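Local coordinates for protein cytochrome c, class II (Shewanella frigidimarina, PDB 4CX9) that carries a covalently attached heme c and, as a member of the cytochrome c' family, may take part in electron transfer, at residues L71-Q76 / D123-D128; G17-N22 / D46-L51; Y11-F16 / G66-L71. One frame throughout, in Å; residues are numbered along the deposited sequence.

In the fold
Interactions 1 and 3 hold consecutive parts of the 66-76 chain beside heme c, their centres 12 Å apart. They share Leu71 and are stitched together where Lys127 N reaches Glu69 O and Lys127 NZ reaches Thr68 O, probable hydrogen bonds of 2.8 Å each. Interaction 3 grips a heme propionate and lays Phe16 over one heme face, while Lys126 of interaction 1 lies on the other, its side chain about 4 Å from bound nitric oxide. Interaction 2 continues helix 5-30 directly from interaction 3, with centres 15 Å apart. It pairs that helix with helix 38-51 beside the second subunit, its centre 21 Å from that of interaction 1.

Interaction 1. Residues L71-Q76 / D123-D128; sequences LAKIWQ and DVYKKD. With HEC (heme c), chain D.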
loop_
_atom_site.group_PDB
_atom_site.type_symbol
_atom_site.label_atom_id
_atom_site.label_comp_id
_atom_site.label_asym_id
_atom_site.label_seq_id
_atom_site.Cartn_x
_atom_site.Cartn_y
_atom_site.Cartn_z
ATOM N N LEU A 71 4.765 -12.406 -16.843
ATOM C CA LEU A 71 5.364 -13.345 -17.786
ATOM C C LEU A 71 6.304 -14.334 -17.051
ATOM O O LEU A 71 7.002 -14.016 -16.095
ATOM C CB LEU A 71 6.118 -12.605 -18.892
ATOM C CG LEU A 71 5.215 -11.901 -19.911
ATOM C CD1 LEU A 71 6.097 -10.972 -20.764
ATOM C CD2 LEU A 71 4.415 -12.869 -20.801
ATOM N N ALA A 72 6.339 -15.571 -17.538
ATOM C CA ALA A 72 7.234 -16.582 -17.027
ATOM C C ALA A 72 8.710 -16.143 -17.030
ATOM O O ALA A 72 9.474 -16.582 -16.186
ATOM C CB ALA A 72 7.028 -17.900 -17.839
ATOM N N LYS A 73 9.080 -15.228 -17.922
ATOM C CA LYS A 73 10.438 -14.662 -18.030
ATOM C C LYS A 73 10.961 -14.061 -16.734
ATOM O O LYS A 73 12.134 -14.051 -16.478
ATOM C CB LYS A 73 10.476 -13.594 -19.124
ATOM C CG LYS A 73 11.871 -13.049 -19.424
ATOM C CD LYS A 73 11.773 -11.989 -20.500
ATOM C CE LYS A 73 11.121 -12.602 -21.711
ATOM N NZ LYS A 73 11.437 -11.911 -22.984
ATOM N N ILE A 74 10.046 -13.519 -15.934
ATOM C CA ILE A 74 10.412 -13.090 -14.577
ATOM C C ILE A 74 11.312 -14.063 -13.861
ATOM O O ILE A 74 12.287 -13.673 -13.277
ATOM C CB ILE A 74 9.156 -12.759 -13.751
ATOM C CG1 ILE A 74 8.434 -11.562 -14.412
ATOM C CG2 ILE A 74 9.533 -12.475 -12.281
ATOM C CD1 ILE A 74 7.121 -11.273 -13.748
ATOM N N TRP A 75 10.941 -15.334 -13.895
ATOM C CA TRP A 75 11.673 -16.338 -13.159
ATOM C C TRP A 75 12.853 -16.942 -13.942
ATOM O O TRP A 75 13.674 -17.611 -13.337
ATOM C CB TRP A 75 10.674 -17.400 -12.656
ATOM C CG TRP A 75 9.704 -16.801 -11.626
ATOM C CD1 TRP A 75 9.912 -16.686 -10.289
ATOM C CD2 TRP A 75 8.444 -16.165 -11.890
ATOM N NE1 TRP A 75 8.870 -16.021 -9.686
ATOM C CE2 TRP A 75 7.944 -15.708 -10.652
ATOM C CE3 TRP A 75 7.684 -15.976 -13.044
ATOM C CZ2 TRP A 75 6.718 -15.078 -10.533
ATOM C CZ3 TRP A 75 6.443 -15.288 -12.945
ATOM C CH2 TRP A 75 5.975 -14.872 -11.686
ATOM N N GLN A 76 12.923 -16.686 -15.238
ATOM C CA GLN A 76 14.100 -17.034 -16.068
ATOM C C GLN A 76 15.215 -16.065 -15.716
ATOM O O GLN A 76 16.386 -16.472 -15.695
ATOM C CB GLN A 76 13.760 -17.010 -17.573
ATOM C CG GLN A 76 14.894 -17.184 -18.617
ATOM C CD GLN A 76 15.338 -18.614 -18.882
ATOM N N ASP A 123 7.623 -3.563 -20.215
ATOM C CA ASP A 123 7.934 -3.966 -21.581
ATOM C C ASP A 123 8.596 -5.345 -21.592
ATOM O O ASP A 123 8.405 -6.116 -22.564
ATOM C CB ASP A 123 8.818 -2.903 -22.246
ATOM C CG ASP A 123 8.062 -1.651 -22.615
ATOM O OD1 ASP A 123 6.818 -1.636 -22.634
ATOM O OD2 ASP A 123 8.786 -0.665 -22.877
ATOM N N VAL A 124 9.337 -5.685 -20.553
ATOM C CA VAL A 124 10.047 -6.958 -20.488
ATOM C C VAL A 124 9.225 -8.054 -19.810
ATOM O O VAL A 124 9.299 -9.246 -20.219
ATOM C CB VAL A 124 11.443 -6.798 -19.872
ATOM C CG1 VAL A 124 12.169 -8.141 -19.878
ATOM C CG2 VAL A 124 12.259 -5.730 -20.590
ATOM N N TYR A 125 8.485 -7.731 -18.750
ATOM C CA TYR A 125 7.991 -8.751 -17.821
ATOM C C TYR A 125 6.460 -8.863 -17.676
ATOM O O TYR A 125 5.976 -9.734 -16.931
ATOM C CB TYR A 125 8.639 -8.505 -16.460
ATOM C CG TYR A 125 10.089 -8.772 -16.489
ATOM C CD1 TYR A 125 10.571 -10.047 -16.742
ATOM C CD2 TYR A 125 11.024 -7.754 -16.293
ATOM C CE1 TYR A 125 11.940 -10.279 -16.810
ATOM C CE2 TYR A 125 12.407 -7.997 -16.312
ATOM C CZ TYR A 125 12.864 -9.272 -16.548
ATOM O OH TYR A 125 14.224 -9.530 -16.629
ATOM N N LYS A 126 5.708 -7.992 -18.344
ATOM C CA LYS A 126 4.223 -7.985 -18.289
ATOM C C LYS A 126 3.641 -8.238 -19.655
ATOM O O LYS A 126 4.113 -7.680 -20.639
ATOM C CB LYS A 126 3.686 -6.653 -17.746
ATOM C CG LYS A 126 2.214 -6.666 -17.380
ATOM C CD LYS A 126 1.777 -5.333 -16.775
ATOM C CE LYS A 126 0.341 -5.340 -16.337
ATOM N NZ LYS A 126 -0.615 -5.153 -17.473
ATOM N N LYS A 127 2.594 -9.075 -19.716
ATOM C CA LYS A 127 1.867 -9.340 -20.976
ATOM C C LYS A 127 1.368 -8.043 -21.619
ATOM O O LYS A 127 1.007 -7.072 -20.912
ATOM C CB LYS A 127 0.675 -10.268 -20.703
ATOM C CG LYS A 127 1.082 -11.634 -20.235
ATOM C CD LYS A 127 -0.106 -12.551 -19.984
ATOM C CE LYS A 127 0.305 -13.745 -19.095
ATOM N NZ LYS A 127 -0.847 -14.574 -18.688
ATOM N N ASP A 128 1.386 -8.010 -22.950
ATOM C CA ASP A 128 0.960 -6.823 -23.690
ATOM C C ASP A 128 -0.475 -6.441 -23.335
ATOM O O ASP A 128 -0.772 -5.263 -23.205
ATOM C CB ASP A 128 1.086 -7.054 -25.205
ATOM C CG ASP A 128 2.489 -6.775 -25.742
ATOM O OD1 ASP A 128 3.429 -6.498 -24.961
ATOM O OD2 ASP A 128 2.641 -6.857 -26.987
ATOM O OXT ASP A 128 -1.350 -7.287 -23.155
HETATM FE FE HEC D . 3.684 -2.613 -12.892
HETATM C CHA HEC D . 1.079 -4.877 -13.051
HETATM C CHB HEC D . 1.424 -0.097 -12.738
HETATM C CHC HEC D . 6.123 -0.482 -12.000
HETATM C CHD HEC D . 5.848 -5.119 -13.042
HETATM N NA HEC D . 1.633 -2.505 -12.908
HETATM C C1A HEC D . 0.732 -3.504 -12.961
HETATM C C2A HEC D . -0.568 -2.993 -12.972
HETATM C C3A HEC D . -0.478 -1.634 -12.924
HETATM C C4A HEC D . 0.900 -1.381 -12.833
HETATM C CMA HEC D . -1.598 -0.621 -12.944
HETATM C CAA HEC D . -1.839 -3.847 -13.060
HETATM C CBA HEC D . -2.286 -4.278 -11.658
HETATM C CGA HEC D . -3.605 -5.063 -11.665
HETATM O O1A HEC D . -3.564 -6.226 -12.032
HETATM O O2A HEC D . -4.663 -4.471 -11.266
HETATM N NB HEC D . 3.741 -0.669 -12.438
HETATM C C1B HEC D . 2.770 0.260 -12.545
HETATM C C2B HEC D . 3.224 1.589 -12.374
HETATM C C3B HEC D . 4.542 1.468 -12.110
HETATM C C4B HEC D . 4.847 0.095 -12.170
HETATM C CMB HEC D . 2.435 2.857 -12.452
HETATM C CAB HEC D . 5.577 2.528 -11.847
HETATM C CBB HEC D . 5.141 3.632 -10.952
HETATM N NC HEC D . 5.635 -2.764 -12.452
HETATM C C1C HEC D . 6.533 -1.799 -12.165
HETATM C C2C HEC D . 7.867 -2.302 -12.077
HETATM C C3C HEC D . 7.772 -3.652 -12.388
HETATM C C4C HEC D . 6.403 -3.883 -12.652
HETATM C CMC HEC D . 9.068 -1.442 -11.731
HETATM C CAC HEC D . 8.870 -4.664 -12.457
HETATM C CBC HEC D . 10.124 -4.412 -11.666
HETATM N ND HEC D . 3.468 -4.653 -12.981
HETATM C C1D HEC D . 4.506 -5.495 -13.134
HETATM C C2D HEC D . 4.059 -6.814 -13.385
HETATM C C3D HEC D . 2.693 -6.748 -13.310
HETATM C C4D HEC D . 2.357 -5.412 -13.084
HETATM C CMD HEC D . 4.879 -8.044 -13.691
HETATM C CAD HEC D . 1.722 -7.873 -13.457
HETATM C CBD HEC D . 1.230 -8.382 -12.126
HETATM C CGD HEC D . 0.288 -9.578 -12.254
HETATM O O1D HEC D . -0.622 -9.470 -13.152
HETATM O O2D HEC D . 0.447 -10.548 -11.497
HETATM O O HOH W 1 9.608 -9.968 -22.801
#
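Leu71 N donates to Tyr125 O over 2.9 Å in a nearly straight bond, fastening the chain that leads into helix 73-76 to the last turn of helix 104-125. Close packing gathers round this bond and the Tyr125 ring. Leu71 CB lies 3.5 Å from Tyr125 O, and its CD1 rests near Val124 O. Ile74 turns CG1 beside its own backbone N (chi1 -63°), which sets that atom obliquely against the Tyr125 ring, 3.5 Å from CD1. From there Ile74 CD1 continues to the heme methyl CMD at 3.9 Å, the one point where the packed part touches the heme. The ring is gripped further: Lys73 O lies at its edge near CE1, and Val124 CG1 sits over the centre of one face, 3.5 Å above the plane. Beyond the contact Phe81 meets the ring edge-to-face, and Tyr125 OH is tied to Asp80, so both ring and hydroxyl are fixed in the interior.

The looser side belongs to two lysine chains. Exposed Lys73 passes CD 3.9 Å from Val124 CG1, the side chains crossing at about a right angle, and Lys127 CG touches Leu71 CD2 at 3.6 Å. Lys126, the first residue to leave helical geometry, quits this contact and lies over the heme, its CE 3.4 Å from the meso carbon CHA. The contact joins the segment leading into helix 73-76 to the C-terminal end of the helix that carries the Cys-X-X-Cys-His heme attachment motif, in the four-helix bundle of a class II cytochrome c.

Interaction 2. Residues G17-N22 / D46-L51; sequences GLIAYN and DNVAAL
Asn22 reaches from helix 5-30 to Asn47 and Val48 of helix 38-51, and each of its side-chain atoms has a partner. CB packs on Val48 CG2 at 3.7 Å. CG, set beside the backbone N (chi1 -79°), lies 3.9 Å from Asn47 CB. At the tip the amide divides its work. OD1 accepts from Asn47 ND2 over 3.0 Å; the bond is almost straight, but the donor comes from above the carbonyl plane, not on a lone pair, and the two amide planes are 88° apart. Arg44 gives OD1 a second hydrogen bond. ND2 turns back along its own helix to Leu18 O, 2.9 Å away, so that this carbonyl, which also takes the Asn22 backbone N-H, is approached from opposite faces. ND2 is also bonded to Tyr11 OH of the second subunit, which leaves the buried amide engaged through both its oxygen and its nitrogen.

These are neighbouring antiparallel helices of the cytochrome c' four-helix bundle; the axes of these short segments come within 9.1 Å, with 158° between their directions. One turn away from the asparagine pair the contact is mainly apolar. Ile19 and Leu51 lie alongside, pointing in opposite directions, Ile19 CG1 being 3.6 Å from Leu51 CB, while Ile19 CD1 runs on to Leu51 O at 3.8 Å. Leu51 sends CD1 across Leu18, 3.9 Å from its CB. On the dimer side Leu51 packs on Leu51 and Ala50 on Ala50 of the second subunit, and Leu18 on its Tyr11; Ile19 also touches the heme.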
loop_
_atom_site.group_PDB
_atom_site.type_symbol
_atom_site.label_atom_id
_atom_site.label_comp_id
_atom_site.label_asym_id
_atom_site.label_seq_id
_atom_site.Cartn_x
_atom_site.Cartn_y
_atom_site.Cartn_z
ATOM N N GLY A 17 -2.073 -1.655 -8.313
ATOM C CA GLY A 17 -3.194 -0.802 -8.493
ATOM C C GLY A 17 -3.117 0.448 -7.633
ATOM O O GLY A 17 -3.416 1.542 -8.106
ATOM N N LEU A 18 -2.704 0.268 -6.382
ATOM C CA LEU A 18 -2.551 1.452 -5.497
ATOM C C LEU A 18 -1.386 2.357 -5.919
ATOM O O LEU A 18 -1.499 3.590 -5.842
ATOM C CB LEU A 18 -2.322 1.005 -4.080
ATOM C CG LEU A 18 -3.421 0.174 -3.407
ATOM C CD1 LEU A 18 -2.955 -0.205 -2.053
ATOM C CD2 LEU A 18 -4.696 0.985 -3.345
ATOM N N ILE A 19 -0.313 1.746 -6.418
ATOM C CA ILE A 19 0.784 2.525 -6.994
ATOM C C ILE A 19 0.246 3.333 -8.148
ATOM O O ILE A 19 0.535 4.539 -8.270
ATOM C CB ILE A 19 1.913 1.580 -7.453
ATOM C CG1 ILE A 19 2.633 1.038 -6.239
ATOM C CG2 ILE A 19 2.873 2.302 -8.364
ATOM C CD1 ILE A 19 3.572 -0.119 -6.539
ATOM N N ALA A 20 -0.506 2.713 -9.045
ATOM C CA ALA A 20 -0.947 3.402 -10.255
ATOM C C ALA A 20 -1.903 4.564 -9.950
ATOM O O ALA A 20 -1.870 5.606 -10.612
ATOM C CB ALA A 20 -1.591 2.435 -11.202
ATOM N N TYR A 21 -2.754 4.378 -8.971
ATOM C CA TYR A 21 -3.700 5.448 -8.586
ATOM C C TYR A 21 -2.906 6.694 -8.096
ATOM O O TYR A 21 -3.169 7.823 -8.480
ATOM C CB TYR A 21 -4.661 4.963 -7.496
ATOM C CG TYR A 21 -5.589 6.043 -6.989
ATOM C CD1 TYR A 21 -6.775 6.313 -7.644
ATOM C CD2 TYR A 21 -5.194 6.838 -5.901
ATOM C CE1 TYR A 21 -7.588 7.364 -7.232
ATOM C CE2 TYR A 21 -6.013 7.876 -5.436
ATOM C CZ TYR A 21 -7.216 8.098 -6.113
ATOM O OH TYR A 21 -8.113 9.109 -5.742
ATOM N N ASN A 22 -1.953 6.458 -7.198
ATOM C CA ASN A 22 -1.161 7.545 -6.635
ATOM C C ASN A 22 -0.237 8.186 -7.651
ATOM O O ASN A 22 -0.174 9.416 -7.753
ATOM C CB ASN A 22 -0.428 7.026 -5.413
ATOM C CG ASN A 22 -1.329 6.943 -4.199
ATOM O OD1 ASN A 22 -1.574 7.967 -3.513
ATOM N ND2 ASN A 22 -1.934 5.772 -3.975
ATOM N N ASP A 46 5.281 10.045 -1.373
ATOM C CA ASP A 46 5.600 9.209 -0.228
ATOM C C ASP A 46 4.809 7.874 -0.289
ATOM O O ASP A 46 5.404 6.825 -0.070
ATOM C CB ASP A 46 5.321 9.932 1.077
ATOM C CG ASP A 46 6.209 11.183 1.271
ATOM O OD1 ASP A 46 7.383 11.133 0.881
ATOM O OD2 ASP A 46 5.746 12.162 1.874
ATOM N N ASN A 47 3.547 7.923 -0.707
ATOM C CA ASN A 47 2.754 6.694 -0.896
ATOM C C ASN A 47 3.402 5.764 -1.917
ATOM O O ASN A 47 3.585 4.552 -1.699
ATOM C CB ASN A 47 1.367 7.037 -1.354
ATOM C CG ASN A 47 0.474 7.613 -0.236
ATOM O OD1 ASN A 47 0.814 7.629 0.948
ATOM N ND2 ASN A 47 -0.660 8.118 -0.640
ATOM N N VAL A 48 3.783 6.339 -3.059
ATOM C CA VAL A 48 4.451 5.529 -4.077
ATOM C C VAL A 48 5.753 4.933 -3.602
ATOM O O VAL A 48 6.050 3.773 -3.866
ATOM C CB VAL A 48 4.612 6.286 -5.423
ATOM C CG1 VAL A 48 5.341 5.446 -6.457
ATOM C CG2 VAL A 48 3.223 6.612 -5.991
ATOM N N ALA A 49 6.562 5.723 -2.921
ATOM C CA ALA A 49 7.817 5.202 -2.445
ATOM C C ALA A 49 7.603 4.039 -1.445
ATOM O O ALA A 49 8.343 3.050 -1.505
ATOM C CB ALA A 49 8.617 6.306 -1.799
ATOM N N ALA A 50 6.621 4.171 -0.574
ATOM C CA ALA A 50 6.349 3.059 0.378
ATOM C C ALA A 50 5.748 1.860 -0.346
ATOM O O ALA A 50 6.147 0.703 -0.081
ATOM C CB ALA A 50 5.465 3.522 1.519
ATOM N N LEU A 51 4.795 2.106 -1.233
ATOM C CA LEU A 51 4.139 1.054 -1.926
ATOM C C LEU A 51 5.078 0.298 -2.852
ATOM O O LEU A 51 4.857 -0.902 -3.101
ATOM C CB LEU A 51 2.982 1.590 -2.718
ATOM C CG LEU A 51 1.741 2.042 -1.955
ATOM C CD1 LEU A 51 0.809 2.908 -2.799
ATOM C CD2 LEU A 51 0.961 0.853 -1.380
#

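Interaction 3. Residues Y11-F16 / G66-L71; sequences YRQAAF and GDTEAL. With HEC (heme c), chain D.
Arg12 and Gln13 of helix 5-30 meet the 66-71 loop around one heme propionate, and hydrogen bonds do most of the joining. Arg12 CG sits between the backbone N and the carbonyl carbon (chi1 73°), and a bend at chi2 brings the guanidinium edge to loop and propionate. NH2 donates to Thr68 OG1 over 2.9 Å, close to the guanidinium plane; NE donates to propionate O2D over 2.8 Å in a nearly straight bond; NH1 is bonded to Ser63 OG and Gly58 O. Thr68 OG1 donates to O2D over 2.6 Å and accepts from Ala70 N, an ST turn. The other oxygen, O1D, receives Gln13 NE2 at 3.0 Å and Glu69 N at 2.9 Å; Gln13 NE2 also meets an in-plane lone pair of Asp67 O, at 3.2 Å. Helix and loop thus both grip the carboxylate, anchoring the heme c of this cytochrome c' bundle.

Water adds a looser layer, one molecule donating to both Asp67 OD1 and Glu69 OE2. Among ring contacts, Arg12 makes a cation-pi contact with Phe59, and the Phe16 ring turns a face to the porphyrin, with the pyrrole nitrogen ND 3.4 Å from the ring plane. In van der Waals contact, Ala70 CB lies 3.4 Å from Arg12 NH2.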
loop_
_atom_site.group_PDB
_atom_site.type_symbol
_atom_site.label_atom_id
_atom_site.label_comp_id
_atom_site.label_asym_id
_atom_site.label_seq_id
_atom_site.Cartn_x
_atom_site.Cartn_y
_atom_site.Cartn_z
ATOM N N TYR A 11 -2.144 -10.223 -4.263
ATOM C CA TYR A 11 -1.352 -9.283 -3.419
ATOM C C TYR A 11 -0.559 -8.302 -4.298
ATOM O O TYR A 11 -0.630 -7.045 -4.133
ATOM C CB TYR A 11 -0.460 -10.088 -2.504
ATOM C CG TYR A 11 0.400 -9.291 -1.510
ATOM C CD1 TYR A 11 -0.076 -8.984 -0.267
ATOM C CD2 TYR A 11 1.725 -8.903 -1.819
ATOM C CE1 TYR A 11 0.698 -8.285 0.645
ATOM C CE2 TYR A 11 2.477 -8.184 -0.893
ATOM C CZ TYR A 11 1.953 -7.890 0.322
ATOM O OH TYR A 11 2.688 -7.199 1.288
ATOM N N ARG A 12 0.230 -8.835 -5.222
ATOM C CA ARG A 12 1.034 -7.939 -6.038
ATOM C C ARG A 12 0.154 -7.062 -6.932
ATOM O O ARG A 12 0.456 -5.896 -7.170
ATOM C CB ARG A 12 2.098 -8.732 -6.848
ATOM C CG ARG A 12 1.565 -9.567 -8.028
ATOM C CD ARG A 12 2.407 -10.812 -8.223
ATOM N NE ARG A 12 2.075 -11.518 -9.472
ATOM C CZ ARG A 12 2.482 -12.770 -9.714
ATOM N NH1 ARG A 12 3.129 -13.456 -8.800
ATOM N NH2 ARG A 12 2.195 -13.336 -10.868
ATOM N N GLN A 13 -0.939 -7.621 -7.458
ATOM C CA GLN A 13 -1.889 -6.857 -8.290
ATOM C C GLN A 13 -2.496 -5.686 -7.502
ATOM O O GLN A 13 -2.575 -4.557 -8.001
ATOM C CB GLN A 13 -2.984 -7.745 -8.870
ATOM C CG GLN A 13 -2.461 -8.647 -9.984
ATOM C CD GLN A 13 -3.486 -9.598 -10.551
ATOM O OE1 GLN A 13 -4.482 -9.917 -9.899
ATOM N NE2 GLN A 13 -3.192 -10.123 -11.740
ATOM N N ALA A 14 -2.935 -5.958 -6.278
ATOM C CA ALA A 14 -3.504 -4.918 -5.405
ATOM C C ALA A 14 -2.478 -3.803 -5.190
ATOM O O ALA A 14 -2.834 -2.626 -5.268
ATOM C CB ALA A 14 -3.937 -5.515 -4.098
ATOM N N ALA A 15 -1.224 -4.178 -4.902
ATOM C CA ALA A 15 -0.191 -3.147 -4.650
ATOM C C ALA A 15 0.029 -2.319 -5.889
ATOM O O ALA A 15 0.092 -1.077 -5.837
ATOM C CB ALA A 15 1.108 -3.804 -4.156
ATOM N N PHE A 16 0.153 -2.952 -7.064
ATOM C CA PHE A 16 0.331 -2.158 -8.266
ATOM C C PHE A 16 -0.851 -1.226 -8.564
ATOM O O PHE A 16 -0.665 -0.120 -9.075
ATOM C CB PHE A 16 0.656 -3.068 -9.498
ATOM C CG PHE A 16 2.083 -3.569 -9.522
ATOM C CD1 PHE A 16 3.144 -2.671 -9.551
ATOM C CD2 PHE A 16 2.343 -4.937 -9.567
ATOM C CE1 PHE A 16 4.468 -3.148 -9.587
ATOM C CE2 PHE A 16 3.645 -5.388 -9.577
ATOM C CZ PHE A 16 4.677 -4.484 -9.584
ATOM N N GLY A 66 -2.052 -18.972 -13.378
ATOM C CA GLY A 66 -3.136 -18.262 -12.736
ATOM C C GLY A 66 -3.612 -17.066 -13.507
ATOM O O GLY A 66 -3.221 -16.784 -14.661
ATOM N N ASP A 67 -4.519 -16.326 -12.860
ATOM C CA ASP A 67 -5.046 -15.121 -13.437
ATOM C C ASP A 67 -4.051 -13.968 -13.236
ATOM O O ASP A 67 -4.231 -13.142 -12.323
ATOM C CB ASP A 67 -6.377 -14.797 -12.784
ATOM C CG ASP A 67 -7.056 -13.590 -13.396
ATOM O OD1 ASP A 67 -6.657 -13.139 -14.481
ATOM O OD2 ASP A 67 -7.976 -13.046 -12.732
ATOM N N THR A 68 -3.061 -13.933 -14.105
ATOM C CA THR A 68 -1.914 -13.010 -13.996
ATOM C C THR A 68 -1.445 -12.532 -15.340
ATOM O O THR A 68 -1.562 -13.229 -16.370
ATOM C CB THR A 68 -0.770 -13.648 -13.174
ATOM O OG1 THR A 68 0.263 -12.674 -12.991
ATOM C CG2 THR A 68 -0.139 -14.852 -13.910
ATOM N N GLU A 69 -0.908 -11.311 -15.355
ATOM C CA GLU A 69 -0.215 -10.766 -16.494
ATOM C C GLU A 69 1.294 -10.793 -16.370
ATOM O O GLU A 69 2.000 -10.212 -17.210
ATOM C CB GLU A 69 -0.661 -9.302 -16.740
ATOM C CG GLU A 69 -2.169 -9.077 -16.744
ATOM C CD GLU A 69 -2.832 -9.833 -17.869
ATOM O OE1 GLU A 69 -2.363 -9.677 -19.024
ATOM O OE2 GLU A 69 -3.781 -10.610 -17.568
ATOM N N ALA A 70 1.789 -11.451 -15.332
ATOM C CA ALA A 70 3.225 -11.635 -15.131
ATOM C C ALA A 70 3.699 -12.701 -16.103
ATOM O O ALA A 70 3.119 -13.787 -16.139
ATOM C CB ALA A 70 3.529 -12.036 -13.695
ATOM N N LEU A 71 4.765 -12.406 -16.843
ATOM C CA LEU A 71 5.364 -13.345 -17.786
ATOM C C LEU A 71 6.304 -14.334 -17.051
ATOM O O LEU A 71 7.002 -14.016 -16.095
ATOM C CB LEU A 71 6.118 -12.605 -18.892
ATOM C CG LEU A 71 5.215 -11.901 -19.911
ATOM C CD1 LEU A 71 6.097 -10.972 -20.764
ATOM C CD2 LEU A 71 4.415 -12.869 -20.801
HETATM FE FE HEC D . 3.684 -2.613 -12.892
HETATM C CHA HEC D . 1.079 -4.877 -13.051
HETATM C CHB HEC D . 1.424 -0.097 -12.738
HETATM C CHC HEC D . 6.123 -0.482 -12.000
HETATM C CHD HEC D . 5.848 -5.119 -13.042
HETATM N NA HEC D . 1.633 -2.505 -12.908
HETATM C C1A HEC D . 0.732 -3.504 -12.961
HETATM C C2A HEC D . -0.568 -2.993 -12.972
HETATM C C3A HEC D . -0.478 -1.634 -12.924
HETATM C C4A HEC D . 0.900 -1.381 -12.833
HETATM C CMA HEC D . -1.598 -0.621 -12.944
HETATM C CAA HEC D . -1.839 -3.847 -13.060
HETATM C CBA HEC D . -2.286 -4.278 -11.658
HETATM C CGA HEC D . -3.605 -5.063 -11.665
HETATM O O1A HEC D . -3.564 -6.226 -12.032
HETATM O O2A HEC D . -4.663 -4.471 -11.266
HETATM N NB HEC D . 3.741 -0.669 -12.438
HETATM C C1B HEC D . 2.770 0.260 -12.545
HETATM C C2B HEC D . 3.224 1.589 -12.374
HETATM C C3B HEC D . 4.542 1.468 -12.110
HETATM C C4B HEC D . 4.847 0.095 -12.170
HETATM C CMB HEC D . 2.435 2.857 -12.452
HETATM C CAB HEC D . 5.577 2.528 -11.847
HETATM C CBB HEC D . 5.141 3.632 -10.952
HETATM N NC HEC D . 5.635 -2.764 -12.452
HETATM C C1C HEC D . 6.533 -1.799 -12.165
HETATM C C2C HEC D . 7.867 -2.302 -12.077
HETATM C C3C HEC D . 7.772 -3.652 -12.388
HETATM C C4C HEC D . 6.403 -3.883 -12.652
HETATM C CMC HEC D . 9.068 -1.442 -11.731
HETATM C CAC HEC D . 8.870 -4.664 -12.457
HETATM C CBC HEC D . 10.124 -4.412 -11.666
HETATM N ND HEC D . 3.468 -4.653 -12.981
HETATM C C1D HEC D . 4.506 -5.495 -13.134
HETATM C C2D HEC D . 4.059 -6.814 -13.385
HETATM C C3D HEC D . 2.693 -6.748 -13.310
HETATM C C4D HEC D . 2.357 -5.412 -13.084
HETATM C CMD HEC D . 4.879 -8.044 -13.691
HETATM C CAD HEC D . 1.722 -7.873 -13.457
HETATM C CBD HEC D . 1.230 -8.382 -12.126
HETATM C CGD HEC D . 0.288 -9.578 -12.254
HETATM O O1D HEC D . -0.622 -9.470 -13.152
HETATM O O2D HEC D . 0.447 -10.548 -11.497
HETATM O O HOH W 2 -4.565 -10.994 -14.728
HETATM O O HOH W 3 -5.797 -12.315 -10.043
#